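Local coordinates for endo-beta-N-acetylglucosaminidase F1 (Bacteroides thetaiotaomicron VPI-5482, PDB 6TCV), which cleaves high-mannose N-glycans between the two N-acetylglucosamines of their core, as an endo-acting glycoside hydrolase of a gut Bacteroides, at residues L182-F187 / R240-L245; T232-L237 / Y279-V284. The protein carries 2 engineered substitutions. All coordinates share one frame; numbering follows the deposited sequence.

Interaction 1: L182-F187 / R240-L245; sequences LNTLSF and RGVKVL
An apolar contact without a cross-segment hydrogen bond joins T184 and L185 of a 3-10 turn to R240 and V242, the approach to strand 243-249. The turn lies in the loop between strands 169-175 and 198-209, so the contact sits beside the start of strand 243-249, which pairs in parallel with strand 198-209. Two side-chain pairs carry it. T184 and V242 reach toward each other tip to tip, T184 CG2 lying 4.2 Å from V242 CG2. The methyl of T184 can serve here because it stands anti to the backbone N, while OG1 (chi1 -61°) stays beside that N and hydrogen-bonds P181 O, one turn back. Further out, L185 and R240 cross at about a right angle, with L185 CD2 3.7 Å from R240 CD. The arginine chain is extended from CG to NE, which brings CD against the leucine methyl and carries the guanidinium onward; CD2 meets that group only obliquely. The turn is held by its own backbone, L185 N bonding L182 O at 2.9 Å and S186 N bonding N183 O at the same length. On the facing side, G241, with positive phi, is the C-prime residue of a Schellman motif ending helix 235-238: V242 N returns to L237 O and G241 N to R238 O. L237 touches T184, L185 and V242 alike, and V199 lies against both T184 and V242. The chemistry is therefore graded from inside outward: a buried methyl pair whose one hydroxyl is already satisfied within its own turn, then a partly exposed leucine met by one methylene of an exposed arginine, whose side chain also touches D160. The direct contact rests on van der Waals packing, completed by L237 and V199.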
ATOM      1  N   LEU A 182     -12.276  10.774   5.812  1.00 12.29           N
ATOM      2  CA  LEU A 182     -12.561  11.784   4.800  1.00 11.81           C
ATOM      3  C   LEU A 182     -11.751  13.046   5.018  1.00 12.00           C
ATOM      4  O   LEU A 182     -11.586  13.816   4.058  1.00 12.56           O
ATOM      5  CB  LEU A 182     -14.068  12.096   4.737  1.00 13.22           C
ATOM      6  CG  LEU A 182     -14.928  10.961   4.135  1.00 12.67           C
ATOM      7  CD1 LEU A 182     -16.382  11.419   4.211  1.00 14.29           C
ATOM      8  CD2 LEU A 182     -14.591  10.564   2.732  1.00 14.30           C
ATOM      9  N   ASN A 183     -11.210  13.260   6.225  1.00 12.32           N
ATOM     10  CA  ASN A 183     -10.283  14.368   6.486  1.00 13.02           C
ATOM     11  C   ASN A 183      -9.036  14.313   5.619  1.00 12.47           C
ATOM     12  O   ASN A 183      -8.332  15.320   5.536  1.00 13.10           O
ATOM     13  CB  ASN A 183      -9.982  14.437   7.986  1.00 12.74           C
ATOM     14  CG  ASN A 183     -11.099  15.054   8.721  1.00 12.53           C
ATOM     15  OD1 ASN A 183     -11.489  16.204   8.477  1.00 12.98           O
ATOM     16  ND2 ASN A 183     -11.661  14.292   9.656  1.00 13.69           N
ATOM     17  N   THR A 184      -8.771  13.222   4.913  1.00 11.74           N
ATOM     18  CA  THR A 184      -7.754  13.241   3.869  1.00 11.70           C
ATOM     19  C   THR A 184      -7.955  14.433   2.943  1.00 12.66           C
ATOM     20  O   THR A 184      -6.980  15.035   2.449  1.00 12.43           O
ATOM     21  CB  THR A 184      -7.857  11.950   3.061  1.00 12.24           C
ATOM     22  OG1 THR A 184      -7.625  10.810   3.895  1.00 12.72           O
ATOM     23  CG2 THR A 184      -6.856  11.869   1.926  1.00 13.61           C
ATOM     24  N   LEU A 185      -9.213  14.770   2.651  1.00 12.63           N
ATOM     25  CA  LEU A 185      -9.551  15.817   1.689  1.00 12.53           C
ATOM     26  C   LEU A 185      -9.264  17.211   2.214  1.00 13.11           C
ATOM     27  O   LEU A 185      -9.325  18.164   1.423  1.00 14.78           O
ATOM     28  CB  LEU A 185     -10.990  15.661   1.223  1.00 13.76           C
ATOM     29  CG  LEU A 185     -11.287  14.332   0.572  1.00 13.54           C
ATOM     30  CD1 LEU A 185     -12.776  14.301   0.190  1.00 17.58           C
ATOM     31  CD2 LEU A 185     -10.362  13.976  -0.590  1.00 17.48           C
ATOM     32  N   SER A 186      -8.930  17.361   3.505  1.00 12.64           N
ATOM     33  CA  SER A 186      -8.487  18.642   4.037  1.00 12.37           C
ATOM     34  C   SER A 186      -7.103  19.046   3.564  1.00 12.96           C
ATOM     35  O   SER A 186      -6.709  20.183   3.824  1.00 14.33           O
ATOM     36  CB  SER A 186      -8.433  18.618   5.553  1.00 14.02           C
ATOM     37  OG  SER A 186      -9.698  18.260   6.164  1.00 14.16           O
ATOM     38  N   PHE A 187      -6.341  18.124   2.981  1.00 12.76           N
ATOM     39  CA  PHE A 187      -4.933  18.304   2.671  1.00 13.06           C
ATOM     40  C   PHE A 187      -4.677  18.371   1.163  1.00 12.92           C
ATOM     41  O   PHE A 187      -4.575  17.326   0.497  1.00 13.31           O
ATOM     42  CB  PHE A 187      -4.112  17.170   3.259  1.00 13.11           C
ATOM     43  CG  PHE A 187      -4.134  17.066   4.772  1.00 12.84           C
ATOM     44  CD1 PHE A 187      -5.167  16.391   5.400  1.00 12.99           C
ATOM     45  CD2 PHE A 187      -3.129  17.618   5.540  1.00 13.03           C
ATOM     46  CE1 PHE A 187      -5.195  16.278   6.782  1.00 14.16           C
ATOM     47  CE2 PHE A 187      -3.108  17.509   6.909  1.00 14.73           C
ATOM     48  CZ  PHE A 187      -4.172  16.829   7.547  1.00 14.03           C
ATOM     49  N   ARG A 240     -10.848   9.644  -6.033  1.00 14.76           N
ATOM     50  CA  ARG A 240      -9.892  10.721  -6.282  1.00 14.65           C
ATOM     51  C   ARG A 240      -8.468  10.201  -6.332  1.00 19.73           C
ATOM     52  O   ARG A 240      -7.516  10.992  -6.439  1.00 21.43           O
ATOM     53  CB  ARG A 240      -9.998  11.818  -5.223  1.00 16.82           C
ATOM     54  CG  ARG A 240     -11.322  12.544  -5.281  1.00 17.59           C
ATOM     55  CD  ARG A 240     -11.450  13.549  -4.148  1.00 20.40           C
ATOM     56  NE  ARG A 240     -12.753  14.201  -4.217  1.00 18.50           N
ATOM     57  CZ  ARG A 240     -12.972  15.499  -4.362  1.00 17.38           C
ATOM     58  NH1 ARG A 240     -12.017  16.365  -4.438  1.00 18.22           N
ATOM     59  NH2 ARG A 240     -14.224  15.916  -4.364  1.00 19.62           N
ATOM     60  N   GLY A 241      -8.271   8.889  -6.308  1.00 14.40           N
ATOM     61  CA  GLY A 241      -6.956   8.330  -6.520  1.00 13.71           C
ATOM     62  C   GLY A 241      -6.203   8.008  -5.261  1.00 13.53           C
ATOM     63  O   GLY A 241      -5.057   7.550  -5.348  1.00 16.10           O
ATOM     64  N   VAL A 242      -6.777   8.245  -4.087  1.00 12.21           N
ATOM     65  CA  VAL A 242      -6.109   7.908  -2.826  1.00 13.19           C
ATOM     66  C   VAL A 242      -6.232   6.394  -2.616  1.00 12.65           C
ATOM     67  O   VAL A 242      -7.309   5.808  -2.827  1.00 14.37           O
ATOM     68  CB  VAL A 242      -6.786   8.649  -1.662  1.00 13.40           C
ATOM     69  CG1 VAL A 242      -6.194   8.280  -0.324  1.00 14.37           C
ATOM     70  CG2 VAL A 242      -6.705  10.153  -1.853  1.00 14.73           C
ATOM     71  N   LYS A 243      -5.147   5.767  -2.172  0.52 12.12           N
ATOM     72  CA  LYS A 243      -5.197   4.346  -1.845  0.52 12.63           C
ATOM     73  C   LYS A 243      -5.519   4.184  -0.368  0.52 13.07           C
ATOM     74  O   LYS A 243      -4.787   4.711   0.491  0.52 13.08           O
ATOM     75  CB  LYS A 243      -3.863   3.680  -2.158  0.52 14.79           C
ATOM     76  CG  LYS A 243      -3.510   3.695  -3.629  0.52 15.45           C
ATOM     77  CD  LYS A 243      -2.198   2.977  -3.877  0.52 17.53           C
ATOM     78  CE  LYS A 243      -1.986   2.719  -5.363  0.52 21.69           C
ATOM     79  NZ  LYS A 243      -1.949   3.972  -6.120  0.52 27.39           N
ATOM     80  N   VAL A 244      -6.587   3.422  -0.078  1.00 11.39           N
ATOM     81  CA  VAL A 244      -7.098   3.236   1.275  1.00 11.58           C
ATOM     82  C   VAL A 244      -6.709   1.842   1.735  1.00 11.15           C
ATOM     83  O   VAL A 244      -7.158   0.846   1.150  1.00 12.11           O
ATOM     84  CB  VAL A 244      -8.606   3.452   1.360  1.00 11.76           C
ATOM     85  CG1 VAL A 244      -9.096   3.160   2.780  1.00 13.54           C
ATOM     86  CG2 VAL A 244      -8.974   4.861   0.941  1.00 12.97           C
ATOM     87  N   LEU A 245      -5.890   1.755   2.776  1.00 10.99           N
ATOM     88  CA  LEU A 245      -5.413   0.485   3.299  1.00 11.41           C
ATOM     89  C   LEU A 245      -6.100   0.187   4.618  1.00 12.00           C
ATOM     90  O   LEU A 245      -6.342   1.079   5.434  1.00 12.43           O
ATOM     91  CB  LEU A 245      -3.908   0.498   3.565  1.00 11.82           C
ATOM     92  CG  LEU A 245      -3.008   1.032   2.463  1.00 12.61           C
ATOM     93  CD1 LEU A 245      -1.548   0.824   2.775  1.00 12.55           C
ATOM     94  CD2 LEU A 245      -3.335   0.416   1.119  1.00 13.75           C
TER

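Interaction 2: T232-L237 / Y279-V284; sequences TLLQPL and YNLDGV
The carboxamides of Q235 and N280, the latter in one of its two modelled conformers, lie in nearly parallel planes, 8° apart, but well displaced from each other, their side chains crossing at about a right angle. In this conformer Q235 OE1 and N280 ND2 approach to 3.6 Å, a loose contact. The firm link is at the amide nitrogen of Q235: NE2 donates to the backbone N280 O at 3.0 Å with a nearly straight N-H...O angle of 171°. That oxygen lies in the glutamine's amide plane, whereas the donor is tilted out of the N280 carbonyl plane. A bend at chi2 (-55°) brings the amide round to this oxygen. Its rotation is fixed further by N230 OD1, which accepts from NE2, and by R238 NH1, which donates to OE1; R238 also forms a salt bridge with D282. A leucine here, with no amide, would probably leave N280 O without this donor and the R238 and N230 side chains less firmly positioned. Deeper in, L234 CD1 packs on L281 CD2 at 4.1 Å. N280, with positive phi, is the C-prime residue of a Schellman motif, its closing bonds running back to the last turn of helix 262-278. That helix thus ends and turns into strand 283-287, a helix-to-strand connection consistent with a beta/alpha barrel.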
ATOM      1  N   THR A 232     -19.885   5.516   1.442  1.00 15.83           N
ATOM      2  CA  THR A 232     -19.959   6.940   1.740  1.00 15.40           C
ATOM      3  C   THR A 232     -18.760   7.478   2.478  1.00 16.43           C
ATOM      4  O   THR A 232     -18.532   8.685   2.395  1.00 16.84           O
ATOM      5  CB  THR A 232     -21.213   7.290   2.479  1.00 22.94           C
ATOM      6  OG1 THR A 232     -21.256   6.552   3.662  1.00 22.25           O
ATOM      7  CG2 THR A 232     -22.453   6.877   1.672  1.00 24.65           C
ATOM      8  N   LEU A 233     -18.007   6.656   3.212  1.00 14.54           N
ATOM      9  CA  LEU A 233     -16.922   7.148   4.040  1.00 14.25           C
ATOM     10  C   LEU A 233     -15.512   6.776   3.570  1.00 14.26           C
ATOM     11  O   LEU A 233     -14.552   7.398   4.030  1.00 15.83           O
ATOM     12  CB  LEU A 233     -17.111   6.699   5.506  1.00 17.23           C
ATOM     13  CG  LEU A 233     -18.394   7.241   6.113  1.00 15.86           C
ATOM     14  CD1 LEU A 233     -18.521   6.663   7.546  1.00 17.68           C
ATOM     15  CD2 LEU A 233     -18.412   8.747   6.207  1.00 18.04           C
ATOM     16  N   LEU A 234     -15.363   5.862   2.600  1.00 14.31           N
ATOM     17  CA  LEU A 234     -14.039   5.446   2.128  1.00 13.64           C
ATOM     18  C   LEU A 234     -13.910   5.582   0.615  1.00 15.46           C
ATOM     19  O   LEU A 234     -12.942   6.161   0.115  1.00 14.20           O
ATOM     20  CB  LEU A 234     -13.737   3.983   2.501  1.00 14.86           C
ATOM     21  CG  LEU A 234     -13.821   3.690   3.973  1.00 15.06           C
ATOM     22  CD1 LEU A 234     -13.532   2.201   4.193  1.00 15.18           C
ATOM     23  CD2 LEU A 234     -12.851   4.498   4.775  1.00 16.07           C
ATOM     24  N   GLN A 235     -14.896   5.141  -0.134  1.00 15.52           N
ATOM     25  CA  GLN A 235     -14.809   5.188  -1.594  1.00 14.21           C
ATOM     26  C   GLN A 235     -14.670   6.598  -2.149  1.00 13.93           C
ATOM     27  O   GLN A 235     -14.041   6.742  -3.224  1.00 15.63           O
ATOM     28  CB  GLN A 235     -15.987   4.439  -2.231  1.00 15.92           C
ATOM     29  CG  GLN A 235     -16.023   2.942  -1.885  1.00 16.84           C
ATOM     30  CD  GLN A 235     -14.775   2.148  -2.209  1.00 16.21           C
ATOM     31  OE1 GLN A 235     -14.149   2.388  -3.225  1.00 16.66           O
ATOM     32  NE2 GLN A 235     -14.348   1.276  -1.309  1.00 16.53           N
ATOM     33  N   PRO A 236     -15.190   7.671  -1.513  1.00 14.43           N
ATOM     34  CA  PRO A 236     -14.945   9.016  -2.086  1.00 15.26           C
ATOM     35  C   PRO A 236     -13.465   9.334  -2.180  1.00 13.48           C
ATOM     36  O   PRO A 236     -13.053  10.110  -3.043  1.00 16.03           O
ATOM     37  CB  PRO A 236     -15.680   9.964  -1.127  1.00 16.47           C
ATOM     38  CG  PRO A 236     -16.771   9.088  -0.528  1.00 16.51           C
ATOM     39  CD  PRO A 236     -16.130   7.723  -0.379  1.00 15.97           C
ATOM     40  N   LEU A 237     -12.646   8.779  -1.299  1.00 13.08           N
ATOM     41  CA  LEU A 237     -11.208   8.951  -1.394  1.00 13.23           C
ATOM     42  C   LEU A 237     -10.626   8.191  -2.570  1.00 14.49           C
ATOM     43  O   LEU A 237      -9.776   8.704  -3.308  1.00 13.48           O
ATOM     44  CB  LEU A 237     -10.530   8.518  -0.126  1.00 13.52           C
ATOM     45  CG  LEU A 237     -11.019   9.120   1.185  1.00 13.38           C
ATOM     46  CD1 LEU A 237     -10.227   8.550   2.357  1.00 14.98           C
ATOM     47  CD2 LEU A 237     -10.891  10.630   1.080  1.00 13.93           C
ATOM     48  N   TYR A 279     -14.441  -5.206   0.629  1.00 14.67           N
ATOM     49  CA  TYR A 279     -14.676  -3.801   0.942  1.00 13.53           C
ATOM     50  C   TYR A 279     -14.011  -2.865  -0.064  1.00 14.22           C
ATOM     51  O   TYR A 279     -14.043  -1.643   0.120  1.00 15.79           O
ATOM     52  CB  TYR A 279     -14.296  -3.453   2.364  1.00 15.36           C
ATOM     53  CG  TYR A 279     -15.097  -4.227   3.402  1.00 15.12           C
ATOM     54  CD1 TYR A 279     -16.467  -3.968   3.565  1.00 15.68           C
ATOM     55  CD2 TYR A 279     -14.548  -5.228   4.180  1.00 16.73           C
ATOM     56  CE1 TYR A 279     -17.220  -4.632   4.524  1.00 16.89           C
ATOM     57  CE2 TYR A 279     -15.334  -5.920   5.154  1.00 17.28           C
ATOM     58  CZ  TYR A 279     -16.644  -5.613   5.287  1.00 17.61           C
ATOM     59  OH  TYR A 279     -17.380  -6.284   6.242  1.00 20.97           O
ATOM     60  N   ASN A 280     -13.452  -3.418  -1.135  0.65 15.04           N
ATOM     61  CA  ASN A 280     -12.871  -2.625  -2.229  0.65 15.40           C
ATOM     62  C   ASN A 280     -11.832  -1.644  -1.673  0.65 16.27           C
ATOM     63  O   ASN A 280     -11.955  -0.409  -1.801  0.65 14.42           O
ATOM     64  CB  ASN A 280     -13.974  -1.961  -3.062  0.65 15.59           C
ATOM     65  CG  ASN A 280     -13.519  -1.500  -4.441  0.65 18.57           C
ATOM     66  OD1 ASN A 280     -12.466  -1.871  -4.969  0.65 18.83           O
ATOM     67  ND2 ASN A 280     -14.389  -0.696  -5.072  0.65 20.13           N
ATOM     68  N   LEU A 281     -10.809  -2.207  -1.024  1.00 12.74           N
ATOM     69  CA  LEU A 281      -9.695  -1.470  -0.451  1.00 12.23           C
ATOM     70  C   LEU A 281      -8.433  -1.743  -1.259  1.00 13.58           C
ATOM     71  O   LEU A 281      -8.411  -2.603  -2.143  1.00 15.70           O
ATOM     72  CB  LEU A 281      -9.472  -1.811   1.016  1.00 13.25           C
ATOM     73  CG  LEU A 281     -10.725  -1.713   1.894  1.00 14.92           C
ATOM     74  CD1 LEU A 281     -10.349  -2.073   3.311  1.00 17.62           C
ATOM     75  CD2 LEU A 281     -11.270  -0.260   1.831  1.00 17.99           C
ATOM     76  N   ASP A 282      -7.340  -1.065  -0.934  1.00 11.84           N
ATOM     77  CA  ASP A 282      -6.142  -1.088  -1.765  1.00 11.81           C
ATOM     78  C   ASP A 282      -4.967  -1.822  -1.161  1.00 11.76           C
ATOM     79  O   ASP A 282      -3.886  -1.809  -1.764  1.00 12.57           O
ATOM     80  CB  ASP A 282      -5.747   0.340  -2.159  1.00 13.14           C
ATOM     81  CG  ASP A 282      -6.813   0.995  -2.951  1.00 13.30           C
ATOM     82  OD1 ASP A 282      -7.056   0.558  -4.091  1.00 14.63           O
ATOM     83  OD2 ASP A 282      -7.445   1.970  -2.446  1.00 12.70           O
ATOM     84  N   GLY A 283      -5.131  -2.450   0.005  1.00 11.24           N
ATOM     85  CA  GLY A 283      -4.094  -3.230   0.645  1.00 11.74           C
ATOM     86  C   GLY A 283      -4.132  -3.052   2.131  1.00 11.45           C
ATOM     87  O   GLY A 283      -5.163  -2.710   2.708  1.00 11.66           O
ATOM     88  N   VAL A 284      -2.982  -3.307   2.743  1.00 11.34           N
ATOM     89  CA  VAL A 284      -2.868  -3.468   4.195  1.00 11.39           C
ATOM     90  C   VAL A 284      -1.619  -2.806   4.735  1.00 11.52           C
ATOM     91  O   VAL A 284      -0.603  -2.663   4.034  1.00 12.06           O
ATOM     92  CB  VAL A 284      -2.877  -4.986   4.550  1.00 12.38           C
ATOM     93  CG1 VAL A 284      -1.619  -5.692   4.060  1.00 12.46           C
ATOM     94  CG2 VAL A 284      -3.063  -5.240   6.038  1.00 13.59           C
TER

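From the N terminus the order is 182-187, 232-237, 240-245, 279-284, so the contacts cross rather than nest. Interaction 1 closes a loop of 52 residues that contains strand 198-209; interaction 2 closes one of 41 that contains strand 243-249 and helix 262-278. Helix 235-238 runs from one contact almost directly into the other, and their centres are about 9 Å apart. They also meet at the sheet, where V244 O and D282 N, 2.8 Å apart, probably hydrogen-bond between strand 243-249 and the residue just before strand 283-287. Together they tie three successive connections around the strand starts of a sheet consistent with the (beta/alpha)8 barrel of family 18 glycosidases.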